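Local atomic coordinates of protein Cdhr2 (Mus musculus, PDB entry 5CYX), a protein that probably links neighbouring microvilli of the epithelial brush border by forming calcium-dependent heterophilic complexes with CDHR5 through its extracellular cadherin repeats. Residues 164-169 with 181-186; 174-179 with 216-221; 242-247 with 298-303. All blocks are in the same frame, centred on the assembly; numbering follows the deposited sequence.

Contact 1 of 3, residues 164-169 with 181-186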
ATOM      1  N   GLY A 164      -9.611  -1.554  -3.685  1.00 46.61           N
ATOM      2  CA  GLY A 164     -10.750  -0.899  -2.981  1.00 44.99           C
ATOM      3  C   GLY A 164     -10.557  -0.676  -1.479  1.00 43.97           C
ATOM      4  O   GLY A 164     -11.467  -0.180  -0.800  1.00 41.85           O
ATOM      5  N   SER A 165      -9.373  -1.054  -0.962  1.00 42.83           N
ATOM      6  CA  SER A 165      -8.985  -0.725   0.411  1.00 42.61           C
ATOM      7  C   SER A 165      -8.477   0.710   0.571  1.00 42.64           C
ATOM      8  O   SER A 165      -7.531   1.115  -0.129  1.00 43.21           O
ATOM      9  CB  SER A 165      -7.922  -1.672   0.929  1.00 42.84           C
ATOM     10  OG  SER A 165      -8.526  -2.904   1.236  1.00 42.81           O
ATOM     11  N   ILE A 166      -9.074   1.410   1.533  1.00 41.99           N
ATOM     12  CA  ILE A 166      -8.711   2.752   1.944  1.00 42.32           C
ATOM     13  C   ILE A 166      -7.676   2.551   3.052  1.00 41.85           C
ATOM     14  O   ILE A 166      -7.934   1.828   4.045  1.00 41.05           O
ATOM     15  CB  ILE A 166      -9.962   3.505   2.498  1.00 42.16           C
ATOM     16  CG1 ILE A 166     -11.007   3.604   1.397  1.00 42.31           C
ATOM     17  CG2 ILE A 166      -9.627   4.896   3.051  1.00 42.23           C
ATOM     18  CD1 ILE A 166     -12.328   4.201   1.889  1.00 42.52           C
ATOM     19  N   VAL A 167      -6.498   3.123   2.834  1.00 41.38           N
ATOM     20  CA  VAL A 167      -5.375   3.014   3.754  1.00 41.34           C
ATOM     21  C   VAL A 167      -5.122   4.338   4.427  1.00 41.39           C
ATOM     22  O   VAL A 167      -5.063   5.375   3.737  1.00 41.84           O
ATOM     23  CB  VAL A 167      -4.089   2.578   3.023  1.00 41.76           C
ATOM     24  CG1 VAL A 167      -2.931   2.636   3.977  1.00 42.13           C
ATOM     25  CG2 VAL A 167      -4.275   1.150   2.509  1.00 42.47           C
ATOM     26  N   LEU A 168      -4.849   4.289   5.720  1.00 41.22           N
ATOM     27  CA  LEU A 168      -4.419   5.437   6.457  1.00 42.01           C
ATOM     28  C   LEU A 168      -2.997   5.842   6.097  1.00 43.24           C
ATOM     29  O   LEU A 168      -2.078   4.986   6.196  1.00 43.32           O
ATOM     30  CB  LEU A 168      -4.460   5.131   7.908  1.00 42.40           C
ATOM     31  CG  LEU A 168      -4.207   6.324   8.800  1.00 43.04           C
ATOM     32  CD1 LEU A 168      -5.390   7.310   8.814  1.00 42.60           C
ATOM     33  CD2 LEU A 168      -3.850   5.831  10.183  1.00 43.37           C
ATOM     34  N   ASN A 169      -2.846   7.114   5.705  1.00 43.78           N
ATOM     35  CA  ASN A 169      -1.593   7.695   5.233  1.00 46.00           C
ATOM     36  C   ASN A 169      -0.926   8.720   6.138  1.00 46.25           C
ATOM     37  O   ASN A 169       0.177   9.102   5.878  1.00 47.75           O
ATOM     38  CB  ASN A 169      -1.846   8.300   3.841  1.00 47.01           C
ATOM     39  CG  ASN A 169      -0.607   8.745   3.176  1.00 49.16           C
ATOM     40  OD1 ASN A 169       0.284   7.913   2.781  1.00 50.66           O
ATOM     41  ND2 ASN A 169      -0.480  10.084   3.029  1.00 50.22           N
ATOM     42  N   TYR A 181     -14.720  12.123   9.607  1.00 49.68           N
ATOM     43  CA  TYR A 181     -14.465  12.380   8.209  1.00 49.44           C
ATOM     44  C   TYR A 181     -15.542  11.687   7.387  1.00 49.43           C
ATOM     45  O   TYR A 181     -16.046  10.643   7.763  1.00 49.66           O
ATOM     46  CB  TYR A 181     -13.086  11.907   7.745  1.00 47.51           C
ATOM     47  CG  TYR A 181     -11.911  12.481   8.521  1.00 46.87           C
ATOM     48  CD1 TYR A 181     -11.452  11.851   9.663  1.00 45.75           C
ATOM     49  CD2 TYR A 181     -11.252  13.652   8.097  1.00 46.68           C
ATOM     50  CE1 TYR A 181     -10.447  12.381  10.403  1.00 45.51           C
ATOM     51  CE2 TYR A 181     -10.219  14.193   8.820  1.00 46.05           C
ATOM     52  CZ  TYR A 181      -9.809  13.561   9.958  1.00 45.95           C
ATOM     53  OH  TYR A 181      -8.791  14.055  10.707  1.00 45.73           O
ATOM     54  N   GLN A 182     -15.863  12.294   6.262  1.00 49.83           N
ATOM     55  CA  GLN A 182     -16.678  11.714   5.261  1.00 50.40           C
ATOM     56  C   GLN A 182     -15.912  11.769   3.952  1.00 50.13           C
ATOM     57  O   GLN A 182     -15.560  12.843   3.463  1.00 50.83           O
ATOM     58  CB  GLN A 182     -17.989  12.488   5.102  1.00 52.06           C
ATOM     59  CG  GLN A 182     -18.913  11.823   4.094  1.00 52.83           C
ATOM     60  CD  GLN A 182     -20.101  12.704   3.763  1.00 54.88           C
ATOM     61  OE1 GLN A 182     -20.934  12.918   4.613  1.00 57.28           O
ATOM     62  NE2 GLN A 182     -20.175  13.207   2.543  1.00 54.35           N
ATOM     63  N   LEU A 183     -15.724  10.606   3.366  1.00 49.84           N
ATOM     64  CA  LEU A 183     -15.021  10.455   2.118  1.00 50.51           C
ATOM     65  C   LEU A 183     -16.063  10.187   1.063  1.00 50.47           C
ATOM     66  O   LEU A 183     -16.958   9.348   1.284  1.00 52.00           O
ATOM     67  CB  LEU A 183     -14.085   9.256   2.180  1.00 50.01           C
ATOM     68  CG  LEU A 183     -12.783   9.300   2.945  1.00 50.01           C
ATOM     69  CD1 LEU A 183     -12.959   9.541   4.418  1.00 50.68           C
ATOM     70  CD2 LEU A 183     -12.088   7.964   2.727  1.00 49.58           C
ATOM     71  N   GLU A 184     -15.942  10.868  -0.070  1.00 49.19           N
ATOM     72  CA  GLU A 184     -16.693  10.541  -1.260  1.00 49.29           C
ATOM     73  C   GLU A 184     -15.786   9.768  -2.232  1.00 47.97           C
ATOM     74  O   GLU A 184     -14.713  10.249  -2.543  1.00 46.00           O
ATOM     75  CB  GLU A 184     -17.189  11.818  -1.920  1.00 50.95           C
ATOM     76  CG  GLU A 184     -17.774  11.595  -3.288  1.00 52.24           C
ATOM     77  CD  GLU A 184     -18.333  12.854  -3.902  1.00 55.11           C
ATOM     78  OE1 GLU A 184     -18.354  13.925  -3.252  1.00 57.51           O
ATOM     79  OE2 GLU A 184     -18.822  12.741  -5.030  1.00 57.25           O
ATOM     80  N   LEU A 185     -16.248   8.619  -2.743  1.00 47.70           N
ATOM     81  CA  LEU A 185     -15.458   7.809  -3.716  1.00 48.20           C
ATOM     82  C   LEU A 185     -16.202   7.602  -5.001  1.00 48.71           C
ATOM     83  O   LEU A 185     -17.432   7.789  -5.073  1.00 48.38           O
ATOM     84  CB  LEU A 185     -15.149   6.405  -3.183  1.00 47.94           C
ATOM     85  CG  LEU A 185     -14.958   6.225  -1.702  1.00 48.82           C
ATOM     86  CD1 LEU A 185     -14.735   4.732  -1.414  1.00 49.64           C
ATOM     87  CD2 LEU A 185     -13.767   7.015  -1.224  1.00 48.91           C
ATOM     88  N   LYS A 186     -15.457   7.210  -6.022  1.00 48.79           N
ATOM     89  CA  LYS A 186     -16.050   6.558  -7.187  1.00 50.48           C
ATOM     90  C   LYS A 186     -15.176   5.414  -7.702  1.00 49.54           C
ATOM     91  O   LYS A 186     -14.047   5.244  -7.271  1.00 48.12           O
ATOM     92  CB  LYS A 186     -16.386   7.531  -8.313  1.00 52.72           C
ATOM     93  CG  LYS A 186     -15.177   8.245  -8.888  1.00 55.17           C
ATOM     94  CD  LYS A 186     -15.502   9.066 -10.144  1.00 58.12           C
ATOM     95  CE  LYS A 186     -14.179   9.494 -10.804  1.00 60.57           C
ATOM     96  NZ  LYS A 186     -14.305  10.535 -11.871  1.00 63.26           N
TER
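Ile166 meets Leu183 and Leu185 in the hydrophobic core of the second cadherin repeat, where the two sheets of its beta sandwich face each other. The contact is purely apolar and made by the ends of branched side chains. Ile166 reaches tip to tip toward both leucines. Its CD1 comes 3.9 Å from Leu183 CD2 and 4.1 Å from Leu185 CD1, and thus touches two successive inward-facing positions of the opposite strand. Its second branch joins in, CG2 lying 3.9 Å from Leu183 CD2, so that one leucine methyl is met by both branches of the isoleucine. The torsion of Ile166 places CG2 opposite the backbone N and CG1 opposite the carbonyl carbon (chi1 -61°), which lets CG2 and the CD1 end of the other branch both reach Leu183 CD2. The backbones stay well apart: the nearest CA atoms, of Ile166 and Leu183, are 10.0 Å from each other, a spacing bridged by side chains alone.

Polar groups of strand 165-168 are held elsewhere; Ser165 OG, for instance, is hydrogen-bonded to Ser126 OG. That strand lies between strands 123-126 and 158-160 in an antiparallel sheet, whereas strand 180-189 lies between 206-213 and 140-148 in the other. Phe158 and Ile160 of strand 158-160, Ile210 of 206-213 and Ile144 of 140-148 extend the same core around the three residues.

Contact 2 of 3, residues 174-179 with 216-221. With CA (calcium ion), chain E; CA (calcium ion), chain F.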
ATOM      1  N   TYR A 174      -8.412  12.767  17.358  1.00 48.27           N
ATOM      2  CA  TYR A 174      -9.757  13.159  17.738  1.00 48.94           C
ATOM      3  C   TYR A 174      -9.828  14.631  18.175  1.00 49.52           C
ATOM      4  O   TYR A 174     -10.707  15.329  17.776  1.00 52.33           O
ATOM      5  CB  TYR A 174     -10.311  12.222  18.841  1.00 48.51           C
ATOM      6  CG  TYR A 174     -11.683  12.614  19.401  1.00 48.97           C
ATOM      7  CD1 TYR A 174     -11.822  13.640  20.319  1.00 49.85           C
ATOM      8  CD2 TYR A 174     -12.847  11.931  19.023  1.00 49.30           C
ATOM      9  CE1 TYR A 174     -13.103  13.991  20.827  1.00 50.73           C
ATOM     10  CE2 TYR A 174     -14.112  12.294  19.505  1.00 50.22           C
ATOM     11  CZ  TYR A 174     -14.229  13.306  20.418  1.00 51.02           C
ATOM     12  OH  TYR A 174     -15.487  13.654  20.936  1.00 52.68           O
ATOM     13  N   ASN A 175      -8.919  15.053  19.030  1.00 49.76           N
ATOM     14  CA  ASN A 175      -8.888  16.388  19.623  1.00 50.65           C
ATOM     15  C   ASN A 175      -8.176  17.490  18.821  1.00 52.53           C
ATOM     16  O   ASN A 175      -8.523  18.636  18.923  1.00 52.27           O
ATOM     17  CB  ASN A 175      -8.204  16.276  20.983  1.00 49.94           C
ATOM     18  CG  ASN A 175      -8.999  15.413  21.933  1.00 49.67           C
ATOM     19  OD1 ASN A 175      -8.727  14.195  22.127  1.00 48.79           O
ATOM     20  ND2 ASN A 175     -10.034  15.994  22.436  1.00 49.15           N
ATOM     21  N   ASN A 176      -7.161  17.138  18.054  1.00 54.11           N
ATOM     22  CA  ASN A 176      -6.419  18.145  17.296  1.00 56.84           C
ATOM     23  C   ASN A 176      -6.616  18.175  15.791  1.00 55.80           C
ATOM     24  O   ASN A 176      -6.149  19.125  15.151  1.00 56.62           O
ATOM     25  CB  ASN A 176      -4.945  18.016  17.632  1.00 59.74           C
ATOM     26  CG  ASN A 176      -4.701  18.157  19.120  1.00 63.23           C
ATOM     27  OD1 ASN A 176      -4.146  17.257  19.780  1.00 66.57           O
ATOM     28  ND2 ASN A 176      -5.161  19.279  19.671  1.00 65.32           N
ATOM     29  N   LYS A 177      -7.295  17.176  15.222  1.00 53.16           N
ATOM     30  CA  LYS A 177      -7.590  17.162  13.792  1.00 52.83           C
ATOM     31  C   LYS A 177      -9.094  17.153  13.587  1.00 52.29           C
ATOM     32  O   LYS A 177      -9.676  18.181  13.213  1.00 52.68           O
ATOM     33  CB  LYS A 177      -6.875  15.982  13.081  1.00 52.57           C
ATOM     34  CG  LYS A 177      -5.374  16.205  12.967  1.00 52.73           C
ATOM     35  CD  LYS A 177      -4.639  14.973  12.418  1.00 53.15           C
ATOM     36  CE  LYS A 177      -3.191  15.329  12.028  1.00 53.51           C
ATOM     37  NZ  LYS A 177      -2.542  14.298  11.159  1.00 53.14           N
ATOM     38  N   SER A 178      -9.729  16.019  13.847  1.00 50.79           N
ATOM     39  CA  SER A 178     -11.150  15.881  13.645  1.00 50.71           C
ATOM     40  C   SER A 178     -11.606  14.555  14.244  1.00 50.50           C
ATOM     41  O   SER A 178     -10.913  13.552  14.126  1.00 49.83           O
ATOM     42  CB  SER A 178     -11.498  15.915  12.156  1.00 50.17           C
ATOM     43  OG  SER A 178     -12.897  15.776  11.961  1.00 49.60           O
ATOM     44  N   ALA A 179     -12.791  14.579  14.834  1.00 50.97           N
ATOM     45  CA  ALA A 179     -13.463  13.383  15.316  1.00 51.25           C
ATOM     46  C   ALA A 179     -14.162  12.598  14.192  1.00 51.09           C
ATOM     47  O   ALA A 179     -14.596  11.469  14.406  1.00 49.92           O
ATOM     48  CB  ALA A 179     -14.485  13.791  16.371  1.00 52.74           C
ATOM     49  N   PRO A 216      -6.833   7.550  25.356  1.00 52.23           N
ATOM     50  CA  PRO A 216      -6.249   8.372  26.400  1.00 53.15           C
ATOM     51  C   PRO A 216      -4.738   8.552  26.204  1.00 54.14           C
ATOM     52  O   PRO A 216      -3.958   7.708  26.634  1.00 53.27           O
ATOM     53  CB  PRO A 216      -6.578   7.613  27.672  1.00 54.15           C
ATOM     54  CG  PRO A 216      -6.721   6.184  27.251  1.00 54.59           C
ATOM     55  CD  PRO A 216      -7.261   6.223  25.854  1.00 53.37           C
ATOM     56  N   ASP A 217      -4.360   9.629  25.516  1.00 54.67           N
ATOM     57  CA  ASP A 217      -2.948   9.927  25.285  1.00 57.08           C
ATOM     58  C   ASP A 217      -2.597  11.400  25.376  1.00 58.21           C
ATOM     59  O   ASP A 217      -1.565  11.794  24.873  1.00 57.54           O
ATOM     60  CB  ASP A 217      -2.547   9.412  23.896  1.00 57.85           C
ATOM     61  CG  ASP A 217      -3.305  10.101  22.756  1.00 58.72           C
ATOM     62  OD1 ASP A 217      -4.297  10.866  22.954  1.00 58.88           O
ATOM     63  OD2 ASP A 217      -2.885   9.848  21.622  1.00 61.08           O
ATOM     64  N   LEU A 218      -3.446  12.198  26.009  1.00 64.14           N
ATOM     65  CA  LEU A 218      -3.146  13.575  26.279  1.00 64.05           C
ATOM     66  C   LEU A 218      -3.283  13.763  27.773  1.00 64.20           C
ATOM     67  O   LEU A 218      -4.256  13.274  28.416  1.00 60.95           O
ATOM     68  CB  LEU A 218      -4.104  14.474  25.506  1.00 63.94           C
ATOM     69  CG  LEU A 218      -3.983  14.428  23.985  1.00 64.40           C
ATOM     70  CD1 LEU A 218      -5.124  15.200  23.358  1.00 64.28           C
ATOM     71  CD2 LEU A 218      -2.653  15.048  23.550  1.00 65.81           C
ATOM     72  N   ASP A 219      -2.318  14.475  28.344  1.00 64.78           N
ATOM     73  CA  ASP A 219      -2.306  14.726  29.778  1.00 66.09           C
ATOM     74  C   ASP A 219      -3.402  15.737  30.166  1.00 65.72           C
ATOM     75  O   ASP A 219      -3.891  16.469  29.310  1.00 65.69           O
ATOM     76  CB  ASP A 219      -0.913  15.222  30.237  1.00 68.45           C
ATOM     77  CG  ASP A 219       0.148  14.097  30.277  1.00 69.75           C
ATOM     78  OD1 ASP A 219      -0.204  12.891  30.256  1.00 68.09           O
ATOM     79  OD2 ASP A 219       1.347  14.435  30.337  1.00 70.79           O
ATOM     80  N   PRO A 220      -3.792  15.764  31.454  1.00 64.86           N
ATOM     81  CA  PRO A 220      -4.713  16.791  31.960  1.00 64.99           C
ATOM     82  C   PRO A 220      -4.103  18.184  32.046  1.00 68.32           C
ATOM     83  O   PRO A 220      -2.898  18.303  32.217  1.00 69.25           O
ATOM     84  CB  PRO A 220      -5.022  16.305  33.367  1.00 63.59           C
ATOM     85  CG  PRO A 220      -3.790  15.581  33.761  1.00 63.69           C
ATOM     86  CD  PRO A 220      -3.347  14.857  32.525  1.00 63.87           C
ATOM     87  N   ARG A 221      -4.938  19.220  31.956  1.00 70.92           N
ATOM     88  CA  ARG A 221      -4.492  20.627  32.047  1.00 74.47           C
ATOM     89  C   ARG A 221      -5.280  21.434  33.065  1.00 73.67           C
ATOM     90  O   ARG A 221      -6.513  21.450  33.050  1.00 71.88           O
ATOM     91  CB  ARG A 221      -4.663  21.317  30.707  1.00 77.77           C
ATOM     92  CG  ARG A 221      -3.609  20.944  29.702  1.00 81.87           C
ATOM     93  CD  ARG A 221      -4.010  21.441  28.324  1.00 86.29           C
ATOM     94  NE  ARG A 221      -2.851  21.916  27.564  1.00 92.14           N
ATOM     95  CZ  ARG A 221      -2.188  23.063  27.776  1.00 93.76           C
ATOM     96  NH1 ARG A 221      -1.142  23.354  27.010  1.00 96.99           N
ATOM     97  NH2 ARG A 221      -2.539  23.912  28.747  1.00 93.42           N
TER
HETATM   98 CA    CA E1004      -6.625  11.195  22.730  1.00 49.17          CA
HETATM   99 CA    CA F1005      -6.026  11.974  29.146  1.00 55.54          CA
HETATM  100  O   HOH W   1      -6.469  12.897  21.081  1.00 39.08           O
HETATM  101  O   HOH W   2      -4.272  10.134  29.020  1.00 42.90           O
HETATM  102  O   HOH W   3      -7.926  10.357  29.063  1.00 41.62           O
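Leu218 faces two ways: its carbonyl oxygen binds a calcium ion, while its side chain reaches to Asn175 and Asn176 at the tip of a loop in the second cadherin repeat. It belongs to the calcium-binding linker between the second and third repeats, a variant of the cadherin DXNDN motif. In the first linker of this chain the motif's asparagines are Asn99 and Asn101, both calcium ligands; here Pro216 and Leu218 hold those positions. Leucine can still offer its main-chain oxygen, and Leu218 O lies 2.3 Å from the calcium ion of chain F, which two waters and acidic groups of Asp248, Asp250 and Glu304 also bind.

The side-chain contact is small and lies at the surface. Leu218 and Asn175 lie alongside each other, pointing opposite ways, with Leu218 CD1 4.0 Å from Asn175 CB. The same methyl is 4.2 Å from Asn176 OD1, so one leucine methyl touches both asparagines. The extended outer part of Leu218 (chi2 171°) carries CD1 across to the loop.

The loop is also linked to the metal site by a hydrogen bond: Tyr174 N donates to Glu116 OE1, while OE2 of the same glutamate binds the calcium ion of chain E. Asp250 joins the sites, giving one carboxylate oxygen to each ion. Asp217 grips the chain E calcium through one oxygen: OD1 is 2.4 Å from the ion, and OD2 stands back at 4.1 Å.

Contact 3 of 3, residues 242-247 with 298-303; sequences LTVEAV and IQVTAT
The backbones carrying Val244 and Ala246 on one side and Val300 and Ala302 on the other run in broadly the same direction and draw together along the way, the CA atoms of Val244 and Val300 being 8.8 Å apart and those of Ala246 and Ala302 only 6.5 Å.

The side chains match this narrowing. At the wider level two valines reach toward each other tip to tip, Val244 CG2 lying 4.1 Å from Val300 CG1. Val300 turns CG1 opposite its own backbone N (chi1 172°), and this is the branch that meets its partner. At the closer level two alanines face each other, with 3.6 Å between Ala246 CB and Ala302 CB. A pair of single methyl groups fits the short spacing, and the two strands come closer toward the calcium-bound end of the repeat. All four residues are buried, and the contact across the sandwich is wholly apolar.

Strand 240-248 is interrupted around Val244 and Glu245, where tyrosine hydroxyls help satisfy its main chain: Glu245 N bonds to Tyr227 OH and Ala246 N to Tyr259 OH. Beyond the contact, the two strands run on to Asp248 and Glu304, both ligands of one linker calcium.

This is the core of the third cadherin repeat. Strand 240-248 lies between 220-222 and 277-280 in one sheet, and strand 295-304 between 315-324 and 257-264 in the other; Ile272 of strand 270-272 packs on both valines, and Tyr259 of strand 257-264 on Ala302.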
ATOM      1  N   LEU A 242      -8.877  27.020  48.907  1.00 75.12           N
ATOM      2  CA  LEU A 242      -9.353  27.237  47.532  1.00 76.00           C
ATOM      3  C   LEU A 242      -9.496  25.928  46.777  1.00 75.95           C
ATOM      4  O   LEU A 242      -8.944  24.891  47.179  1.00 73.11           O
ATOM      5  CB  LEU A 242      -8.422  28.152  46.737  1.00 78.14           C
ATOM      6  CG  LEU A 242      -7.123  27.558  46.174  1.00 77.66           C
ATOM      7  CD1 LEU A 242      -6.551  28.494  45.134  1.00 77.48           C
ATOM      8  CD2 LEU A 242      -6.125  27.257  47.289  1.00 76.17           C
ATOM      9  N   THR A 243     -10.207  26.016  45.658  1.00 75.79           N
ATOM     10  CA  THR A 243     -10.390  24.917  44.740  1.00 74.56           C
ATOM     11  C   THR A 243      -9.560  25.141  43.488  1.00 75.14           C
ATOM     12  O   THR A 243      -9.651  26.205  42.865  1.00 76.97           O
ATOM     13  CB  THR A 243     -11.855  24.829  44.334  1.00 75.27           C
ATOM     14  OG1 THR A 243     -12.634  24.917  45.523  1.00 76.00           O
ATOM     15  CG2 THR A 243     -12.158  23.497  43.589  1.00 74.50           C
ATOM     16  N   VAL A 244      -8.757  24.142  43.124  1.00 72.58           N
ATOM     17  CA  VAL A 244      -8.131  24.099  41.804  1.00 72.30           C
ATOM     18  C   VAL A 244      -8.836  23.047  40.980  1.00 70.38           C
ATOM     19  O   VAL A 244      -9.482  22.156  41.524  1.00 72.43           O
ATOM     20  CB  VAL A 244      -6.613  23.811  41.843  1.00 71.86           C
ATOM     21  CG1 VAL A 244      -5.882  24.964  42.507  1.00 74.26           C
ATOM     22  CG2 VAL A 244      -6.283  22.517  42.567  1.00 69.61           C
ATOM     23  N   GLU A 245      -8.700  23.170  39.667  1.00 69.04           N
ATOM     24  CA  GLU A 245      -9.270  22.239  38.727  1.00 67.99           C
ATOM     25  C   GLU A 245      -8.321  21.997  37.551  1.00 66.45           C
ATOM     26  O   GLU A 245      -7.732  22.923  37.001  1.00 68.74           O
ATOM     27  CB  GLU A 245     -10.618  22.748  38.240  1.00 69.93           C
ATOM     28  CG  GLU A 245     -11.426  21.685  37.500  1.00 70.98           C
ATOM     29  CD  GLU A 245     -12.777  22.182  37.019  1.00 74.23           C
ATOM     30  OE1 GLU A 245     -13.506  21.393  36.394  1.00 77.66           O
ATOM     31  OE2 GLU A 245     -13.121  23.358  37.251  1.00 77.97           O
ATOM     32  N   ALA A 246      -8.135  20.726  37.227  1.00 63.86           N
ATOM     33  CA  ALA A 246      -7.500  20.281  36.007  1.00 62.56           C
ATOM     34  C   ALA A 246      -8.436  19.346  35.323  1.00 62.47           C
ATOM     35  O   ALA A 246      -9.170  18.620  35.983  1.00 62.36           O
ATOM     36  CB  ALA A 246      -6.209  19.583  36.322  1.00 62.60           C
ATOM     37  N   VAL A 247      -8.444  19.358  34.000  1.00 63.24           N
ATOM     38  CA  VAL A 247      -9.356  18.495  33.243  1.00 62.23           C
ATOM     39  C   VAL A 247      -8.605  17.735  32.169  1.00 61.04           C
ATOM     40  O   VAL A 247      -7.581  18.195  31.648  1.00 60.48           O
ATOM     41  CB  VAL A 247     -10.528  19.283  32.604  1.00 64.49           C
ATOM     42  CG1 VAL A 247     -11.331  20.019  33.682  1.00 66.17           C
ATOM     43  CG2 VAL A 247     -10.036  20.278  31.576  1.00 65.61           C
ATOM     44  N   ILE A 298       2.963  25.972  47.114  1.00 81.54           N
ATOM     45  CA  ILE A 298       2.504  24.556  47.157  1.00 80.18           C
ATOM     46  C   ILE A 298       2.409  23.997  45.746  1.00 78.76           C
ATOM     47  O   ILE A 298       1.785  24.628  44.893  1.00 81.47           O
ATOM     48  CB  ILE A 298       1.146  24.464  47.907  1.00 77.89           C
ATOM     49  CG1 ILE A 298       1.336  23.744  49.221  1.00 78.08           C
ATOM     50  CG2 ILE A 298       0.041  23.737  47.160  1.00 79.53           C
ATOM     51  CD1 ILE A 298       1.877  24.636  50.296  1.00 78.13           C
ATOM     52  N   GLN A 299       3.049  22.849  45.497  1.00 75.61           N
ATOM     53  CA  GLN A 299       2.924  22.151  44.222  1.00 74.10           C
ATOM     54  C   GLN A 299       1.772  21.120  44.265  1.00 70.93           C
ATOM     55  O   GLN A 299       1.795  20.195  45.069  1.00 69.03           O
ATOM     56  CB  GLN A 299       4.215  21.434  43.862  1.00 75.29           C
ATOM     57  CG  GLN A 299       4.266  21.005  42.397  1.00 76.32           C
ATOM     58  CD  GLN A 299       5.498  20.190  42.088  1.00 77.53           C
ATOM     59  OE1 GLN A 299       5.817  19.253  42.814  1.00 77.20           O
ATOM     60  NE2 GLN A 299       6.205  20.546  41.019  1.00 79.72           N
ATOM     61  N   VAL A 300       0.806  21.297  43.363  1.00 69.34           N
ATOM     62  CA  VAL A 300      -0.310  20.409  43.170  1.00 67.62           C
ATOM     63  C   VAL A 300      -0.124  19.613  41.874  1.00 67.00           C
ATOM     64  O   VAL A 300       0.163  20.169  40.793  1.00 63.14           O
ATOM     65  CB  VAL A 300      -1.641  21.187  43.154  1.00 67.67           C
ATOM     66  CG1 VAL A 300      -2.802  20.282  42.764  1.00 64.94           C
ATOM     67  CG2 VAL A 300      -1.902  21.793  44.521  1.00 67.78           C
ATOM     68  N   THR A 301      -0.319  18.305  42.012  1.00 63.96           N
ATOM     69  CA  THR A 301      -0.212  17.361  40.916  1.00 64.95           C
ATOM     70  C   THR A 301      -1.605  16.793  40.698  1.00 63.78           C
ATOM     71  O   THR A 301      -2.247  16.396  41.655  1.00 60.55           O
ATOM     72  CB  THR A 301       0.773  16.229  41.267  1.00 66.06           C
ATOM     73  OG1 THR A 301       2.080  16.788  41.403  1.00 68.88           O
ATOM     74  CG2 THR A 301       0.803  15.154  40.205  1.00 66.49           C
ATOM     75  N   ALA A 302      -2.063  16.828  39.448  1.00 64.16           N
ATOM     76  CA  ALA A 302      -3.328  16.265  39.023  1.00 62.16           C
ATOM     77  C   ALA A 302      -3.008  15.024  38.225  1.00 61.63           C
ATOM     78  O   ALA A 302      -2.158  15.055  37.365  1.00 61.77           O
ATOM     79  CB  ALA A 302      -4.084  17.265  38.159  1.00 62.87           C
ATOM     80  N   THR A 303      -3.720  13.942  38.497  1.00 60.34           N
ATOM     81  CA  THR A 303      -3.485  12.644  37.874  1.00 60.71           C
ATOM     82  C   THR A 303      -4.843  12.079  37.445  1.00 60.06           C
ATOM     83  O   THR A 303      -5.788  12.033  38.243  1.00 59.36           O
ATOM     84  CB  THR A 303      -2.831  11.667  38.877  1.00 61.00           C
ATOM     85  OG1 THR A 303      -1.687  12.277  39.484  1.00 63.44           O
ATOM     86  CG2 THR A 303      -2.409  10.398  38.212  1.00 62.08           C
TER

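How the contacts relate
The three contacts follow the long axis of a chain of cadherin repeats. Contact 1 lies in the core of the second repeat, contact 2 at its junction with the third, and contact 3 in the core of the third. Centres of contacts 1 and 2 are 23 Å apart, those of 2 and 3 are 20 Å apart. Contacts 1 and 2 interleave in sequence, since 174-179 lies in the connection between the two strands of contact 1; contact 3 follows both. Contacts 2 and 3 meet directly: strands 220-222 and 240-248 are sheet neighbours, with Arg221 N 2.9 Å from Val247 O, probably hydrogen-bonded. The calcium-bound linker thus leads directly into the first strand pairing of the next sandwich.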